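Local coordinates for protein lactate dehydrogenase, adjacent gene encodes predicted malate dehydrogenase (Cryptosporidium parvum, PDB 4ND2) that probably catalyses the interconversion of (S)-lactate and pyruvate with NAD(+)/NADH as cofactor, working as a member of the lactate/malate dehydrogenase superfamily, at residues A[146-149]-A[150-154]; A[240-243]-A[244-247]. One frame throughout, in Å; residues are numbered along the deposited sequence.

Contact 1 (A[146-149]-A[150-154]); sequences AGVL and DSSRF. With PYR (pyruvic acid), chain D.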
ATOM      1  N   ALA A 146       2.291   3.623 -24.275  1.00 18.64           N
ATOM      2  CA  ALA A 146       1.923   4.930 -24.804  1.00 18.49           C
ATOM      3  C   ALA A 146       0.525   5.318 -24.346  1.00 18.32           C
ATOM      4  O   ALA A 146       0.340   6.364 -23.730  1.00 18.38           O
ATOM      5  CB  ALA A 146       2.003   4.937 -26.323  1.00 18.51           C
ATOM      6  N   GLY A 147      -0.445   4.460 -24.652  1.00 18.36           N
ATOM      7  CA  GLY A 147      -1.849   4.704 -24.336  1.00 18.30           C
ATOM      8  C   GLY A 147      -2.147   5.005 -22.877  1.00 18.14           C
ATOM      9  O   GLY A 147      -3.012   5.827 -22.584  1.00 17.81           O
ATOM     10  N   VAL A 148      -1.443   4.341 -21.959  1.00 17.92           N
ATOM     11  CA  VAL A 148      -1.632   4.600 -20.526  1.00 17.83           C
ATOM     12  C   VAL A 148      -1.226   6.035 -20.189  1.00 17.68           C
ATOM     13  O   VAL A 148      -1.917   6.713 -19.426  1.00 17.36           O
ATOM     14  CB  VAL A 148      -0.860   3.594 -19.639  1.00 18.02           C
ATOM     15  CG1 VAL A 148      -0.925   4.000 -18.172  1.00 18.15           C
ATOM     16  CG2 VAL A 148      -1.428   2.192 -19.810  1.00 18.11           C
ATOM     17  N   LEU A 149      -0.121   6.500 -20.768  1.00 17.47           N
ATOM     18  CA  LEU A 149       0.323   7.879 -20.570  1.00 17.56           C
ATOM     19  C   LEU A 149      -0.651   8.868 -21.210  1.00 17.46           C
ATOM     20  O   LEU A 149      -1.084   9.822 -20.565  1.00 17.33           O
ATOM     21  CB  LEU A 149       1.728   8.085 -21.145  1.00 17.60           C
ATOM     22  CG  LEU A 149       2.332   9.484 -20.999  1.00 17.71           C
ATOM     23  CD1 LEU A 149       2.549   9.839 -19.535  1.00 17.92           C
ATOM     24  CD2 LEU A 149       3.636   9.571 -21.774  1.00 17.80           C
ATOM     25  N   ASP A 150      -0.986   8.633 -22.478  1.00 17.55           N
ATOM     26  CA  ASP A 150      -1.886   9.521 -23.220  1.00 17.73           C
ATOM     27  C   ASP A 150      -3.270   9.583 -22.572  1.00 17.36           C
ATOM     28  O   ASP A 150      -3.822  10.667 -22.381  1.00 17.42           O
ATOM     29  CB  ASP A 150      -2.010   9.075 -24.684  1.00 17.92           C
ATOM     30  CG  ASP A 150      -0.727   9.294 -25.479  1.00 18.29           C
ATOM     31  OD1 ASP A 150       0.045  10.217 -25.146  1.00 18.80           O
ATOM     32  OD2 ASP A 150      -0.492   8.545 -26.454  1.00 18.25           O
ATOM     33  N   SER A 151      -3.810   8.421 -22.220  1.00 17.27           N
ATOM     34  CA  SER A 151      -5.121   8.343 -21.572  1.00 17.00           C
ATOM     35  C   SER A 151      -5.107   8.949 -20.170  1.00 16.85           C
ATOM     36  O   SER A 151      -6.073   9.594 -19.767  1.00 16.30           O
ATOM     37  CB  SER A 151      -5.607   6.898 -21.513  1.00 17.09           C
ATOM     38  OG  SER A 151      -5.652   6.330 -22.810  1.00 17.01           O
ATOM     39  N   SER A 152      -4.013   8.755 -19.432  1.00 16.60           N
ATOM     40  CA  SER A 152      -3.882   9.351 -18.096  1.00 16.60           C
ATOM     41  C   SER A 152      -3.896  10.876 -18.162  1.00 16.81           C
ATOM     42  O   SER A 152      -4.525  11.535 -17.328  1.00 17.16           O
ATOM     43  CB  SER A 152      -2.607   8.867 -17.393  1.00 16.51           C
ATOM     44  OG  SER A 152      -2.687   7.484 -17.096  1.00 16.25           O
ATOM     45  N   ARG A 153      -3.205  11.433 -19.151  1.00 16.99           N
ATOM     46  CA  ARG A 153      -3.237  12.872 -19.393  1.00 17.20           C
ATOM     47  C   ARG A 153      -4.657  13.321 -19.753  1.00 17.34           C
ATOM     48  O   ARG A 153      -5.157  14.296 -19.203  1.00 17.49           O
ATOM     49  CB  ARG A 153      -2.259  13.251 -20.506  1.00 17.34           C
ATOM     50  CG  ARG A 153      -0.798  13.145 -20.087  1.00 17.58           C
ATOM     51  CD  ARG A 153       0.132  13.054 -21.283  1.00 17.75           C
ATOM     52  NE  ARG A 153       1.536  13.172 -20.887  1.00 17.87           N
ATOM     53  CZ  ARG A 153       2.568  13.043 -21.718  1.00 17.96           C
ATOM     54  NH1 ARG A 153       2.374  12.784 -23.010  1.00 17.93           N
ATOM     55  NH2 ARG A 153       3.806  13.170 -21.253  1.00 17.90           N
ATOM     56  N   PHE A 154      -5.289  12.587 -20.665  1.00 17.63           N
ATOM     57  CA  PHE A 154      -6.654  12.869 -21.121  1.00 17.86           C
ATOM     58  C   PHE A 154      -7.623  12.849 -19.932  1.00 17.89           C
ATOM     59  O   PHE A 154      -8.364  13.809 -19.715  1.00 17.94           O
ATOM     60  CB  PHE A 154      -7.042  11.834 -22.196  1.00 18.11           C
ATOM     61  CG  PHE A 154      -8.318  12.136 -22.953  1.00 18.42           C
ATOM     62  CD1 PHE A 154      -8.737  13.438 -23.210  1.00 18.49           C
ATOM     63  CD2 PHE A 154      -9.075  11.089 -23.463  1.00 18.75           C
ATOM     64  CE1 PHE A 154      -9.901  13.681 -23.924  1.00 18.77           C
ATOM     65  CE2 PHE A 154     -10.238  11.327 -24.182  1.00 18.90           C
ATOM     66  CZ  PHE A 154     -10.651  12.627 -24.411  1.00 18.73           C
TER
HETATM   67  C   PYR D 402       5.591  11.800 -24.225  1.00 20.42           C
HETATM   68  O   PYR D 402       5.786  12.439 -23.165  1.00 20.14           O
HETATM   69  OXT PYR D 402       4.431  11.557 -24.627  1.00 20.09           O
HETATM   70  CA  PYR D 402       6.732  11.340 -25.021  1.00 20.60           C
HETATM   71  O3  PYR D 402       6.557  10.527 -25.914  1.00 20.23           O
HETATM   72  CB  PYR D 402       8.100  11.880 -24.729  1.00 21.25           C
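Leu149 and Arg153 meet one helical turn apart, on the side of helix 147-162 that looks into the substrate pocket. Packing comes first: Leu149 CD2 sits over one face of the guanidinium, toward its rim, 3.6 Å from Arg153 CZ. CG of Leu149 lies anti to its backbone N (chi1 -179°), which carries the branched end out to that face, and CD2 also reaches the pyruvate. With one face backed by the leucine, the guanidinium turns its edge to the substrate carboxylate and grips it with two bonds: Arg153 NH1 to PYR OXT at 2.9 Å and Arg153 NH2 to PYR O at 2.8 Å. An extended chain from CG to NE brings it there.

The hydroxyls fold back on the helix. Ser151 OG donates to Gly147 O at 2.7 Å, and Ser152 OG to Val148 O at 2.6 Å; each carbonyl also accepts the same serine's amide N-H, from the opposite face of its plane. At the N-cap, Ala146 O takes the amide of Asp150 at 2.9 Å.

Asp150 OD2 is hydrogen-bonded to ND1 of His177, the predicted proton acceptor, whose NE2 is hydrogen-bonded to the pyruvate. This Asp-His pair, with an arginine paired to the substrate carboxylate, is the hallmark of the lactate/malate dehydrogenase active site.

Contact 2 (A[240-243]-A[244-247]); sequences AVKM and AEAY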
ATOM      1  N   ALA A 240       4.588   2.352 -17.378  1.00 16.79           N
ATOM      2  CA  ALA A 240       5.250   1.081 -17.678  1.00 17.01           C
ATOM      3  C   ALA A 240       5.096   0.078 -16.535  1.00 16.99           C
ATOM      4  O   ALA A 240       4.913  -1.116 -16.777  1.00 17.05           O
ATOM      5  CB  ALA A 240       6.724   1.312 -17.977  1.00 17.06           C
ATOM      6  N   VAL A 241       5.168   0.568 -15.297  1.00 17.08           N
ATOM      7  CA  VAL A 241       5.018  -0.284 -14.116  1.00 17.45           C
ATOM      8  C   VAL A 241       3.597  -0.848 -14.030  1.00 17.76           C
ATOM      9  O   VAL A 241       3.412  -2.024 -13.711  1.00 17.62           O
ATOM     10  CB  VAL A 241       5.378   0.466 -12.809  1.00 17.55           C
ATOM     11  CG1 VAL A 241       5.061  -0.384 -11.584  1.00 17.72           C
ATOM     12  CG2 VAL A 241       6.851   0.851 -12.801  1.00 17.64           C
ATOM     13  N   LYS A 242       2.599  -0.019 -14.331  1.00 18.14           N
ATOM     14  CA  LYS A 242       1.210  -0.481 -14.351  1.00 18.62           C
ATOM     15  C   LYS A 242       1.036  -1.620 -15.355  1.00 18.24           C
ATOM     16  O   LYS A 242       0.340  -2.593 -15.077  1.00 17.87           O
ATOM     17  CB  LYS A 242       0.244   0.665 -14.683  1.00 19.43           C
ATOM     18  CG  LYS A 242       0.231   1.819 -13.685  1.00 20.14           C
ATOM     19  CD  LYS A 242      -0.081   1.400 -12.255  1.00 20.85           C
ATOM     20  CE  LYS A 242      -1.498   0.861 -12.109  1.00 21.52           C
ATOM     21  NZ  LYS A 242      -1.780   0.472 -10.702  1.00 22.19           N
ATOM     22  N   MET A 243       1.692  -1.506 -16.507  1.00 18.11           N
ATOM     23  CA  MET A 243       1.652  -2.558 -17.526  1.00 18.18           C
ATOM     24  C   MET A 243       2.358  -3.830 -17.057  1.00 18.09           C
ATOM     25  O   MET A 243       1.869  -4.934 -17.291  1.00 17.77           O
ATOM     26  CB  MET A 243       2.265  -2.060 -18.838  1.00 18.34           C
ATOM     27  CG  MET A 243       1.458  -0.952 -19.495  1.00 18.61           C
ATOM     28  SD  MET A 243       2.212  -0.287 -20.990  1.00 18.93           S
ATOM     29  CE  MET A 243       2.108  -1.698 -22.084  1.00 18.66           C
ATOM     30  N   ALA A 244       3.502  -3.669 -16.393  1.00 18.14           N
ATOM     31  CA  ALA A 244       4.233  -4.801 -15.822  1.00 18.44           C
ATOM     32  C   ALA A 244       3.414  -5.511 -14.742  1.00 18.77           C
ATOM     33  O   ALA A 244       3.400  -6.744 -14.687  1.00 18.55           O
ATOM     34  CB  ALA A 244       5.572  -4.343 -15.255  1.00 18.38           C
ATOM     35  N   GLU A 245       2.746  -4.727 -13.892  1.00 19.40           N
ATOM     36  CA  GLU A 245       1.834  -5.255 -12.868  1.00 19.99           C
ATOM     37  C   GLU A 245       0.734  -6.134 -13.461  1.00 19.45           C
ATOM     38  O   GLU A 245       0.433  -7.206 -12.934  1.00 18.95           O
ATOM     39  CB  GLU A 245       1.144  -4.117 -12.115  1.00 21.32           C
ATOM     40  CG  GLU A 245       1.990  -3.360 -11.109  1.00 23.00           C
ATOM     41  CD  GLU A 245       1.245  -2.168 -10.529  1.00 24.30           C
ATOM     42  OE1 GLU A 245       0.001  -2.126 -10.647  1.00 26.15           O
ATOM     43  OE2 GLU A 245       1.897  -1.269  -9.958  1.00 25.77           O
ATOM     44  N   ALA A 246       0.115  -5.648 -14.535  1.00 18.90           N
ATOM     45  CA  ALA A 246      -0.973  -6.366 -15.198  1.00 18.60           C
ATOM     46  C   ALA A 246      -0.531  -7.750 -15.660  1.00 18.28           C
ATOM     47  O   ALA A 246      -1.272  -8.723 -15.517  1.00 17.99           O
ATOM     48  CB  ALA A 246      -1.499  -5.560 -16.375  1.00 18.72           C
ATOM     49  N   TYR A 247       0.679  -7.831 -16.207  1.00 18.04           N
ATOM     50  CA  TYR A 247       1.242  -9.099 -16.653  1.00 18.19           C
ATOM     51  C   TYR A 247       1.591 -10.002 -15.470  1.00 18.29           C
ATOM     52  O   TYR A 247       1.150 -11.148 -15.410  1.00 18.03           O
ATOM     53  CB  TYR A 247       2.487  -8.864 -17.521  1.00 18.31           C
ATOM     54  CG  TYR A 247       3.116 -10.142 -18.025  1.00 18.45           C
ATOM     55  CD1 TYR A 247       2.586 -10.814 -19.123  1.00 18.70           C
ATOM     56  CD2 TYR A 247       4.234 -10.688 -17.400  1.00 18.63           C
ATOM     57  CE1 TYR A 247       3.148 -11.992 -19.584  1.00 18.86           C
ATOM     58  CE2 TYR A 247       4.807 -11.865 -17.858  1.00 18.85           C
ATOM     59  CZ  TYR A 247       4.260 -12.513 -18.947  1.00 18.98           C
ATOM     60  OH  TYR A 247       4.827 -13.678 -19.406  1.00 19.23           O
TER
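Lys242 and Glu245 cross at a slant at partly exposed positions of helix 234-248, their charged ends meeting in a salt bridge. The lysine leaves the helix pointing away from the following turn, but bends at chi2 and chi3 (-57° and -65°) curl it back until NZ stands 3.2 Å from Glu245 OE1. The ammonium meets OE1 on the syn side, 21° out of the carboxylate plane.

Glu245 itself runs out straight beyond CG, past the Val241 carbonyl. Its other oxygen, OE2, comes up against the Val241 methyl CG1 at 3.7 Å, so the carboxylate has a charged neighbour at one oxygen and an aliphatic one at the other.

Farther round the helix, Met243 and Tyr247 diverge: the Met243 side chain packs on Met145 and on Val255 and Cys257 of strand 253-261, while the tyrosine ring stacks with Phe116. Along the backbone the i to i+4 hydrogen bonds continue, with Glu245 N on Val241 O at 2.8 Å and a weak hydrogen bond from Tyr247 N to Met243 O at 3.3 Å.

Lys251 makes a second salt bridge to Glu245 OE1. Two cations sharing that oxygen would probably favour the ionised carboxylate and limit its rotation.

Overall arrangement
Contacts 1 and 2 are both local, each within a single helix: helix 147-162 for contact 1 and helix 234-248 for contact 2. The two contacts touch where Val148 CG2 of contact 1 approaches Met243 CG of contact 2 at 4.3 Å, a packing contact, although their centres are about 14 Å apart. Both are largely buried, but contact 1 opens onto the ligand pocket and spends its charges on pyruvate and the histidine. Contact 2 stands back from the substrate: its small and apolar side chains pack on helix 14-26 and strand 253-261, and its main charged pair, Lys242 and Glu245, sits at partly exposed positions. Met54 of the second subunit packs on both helices.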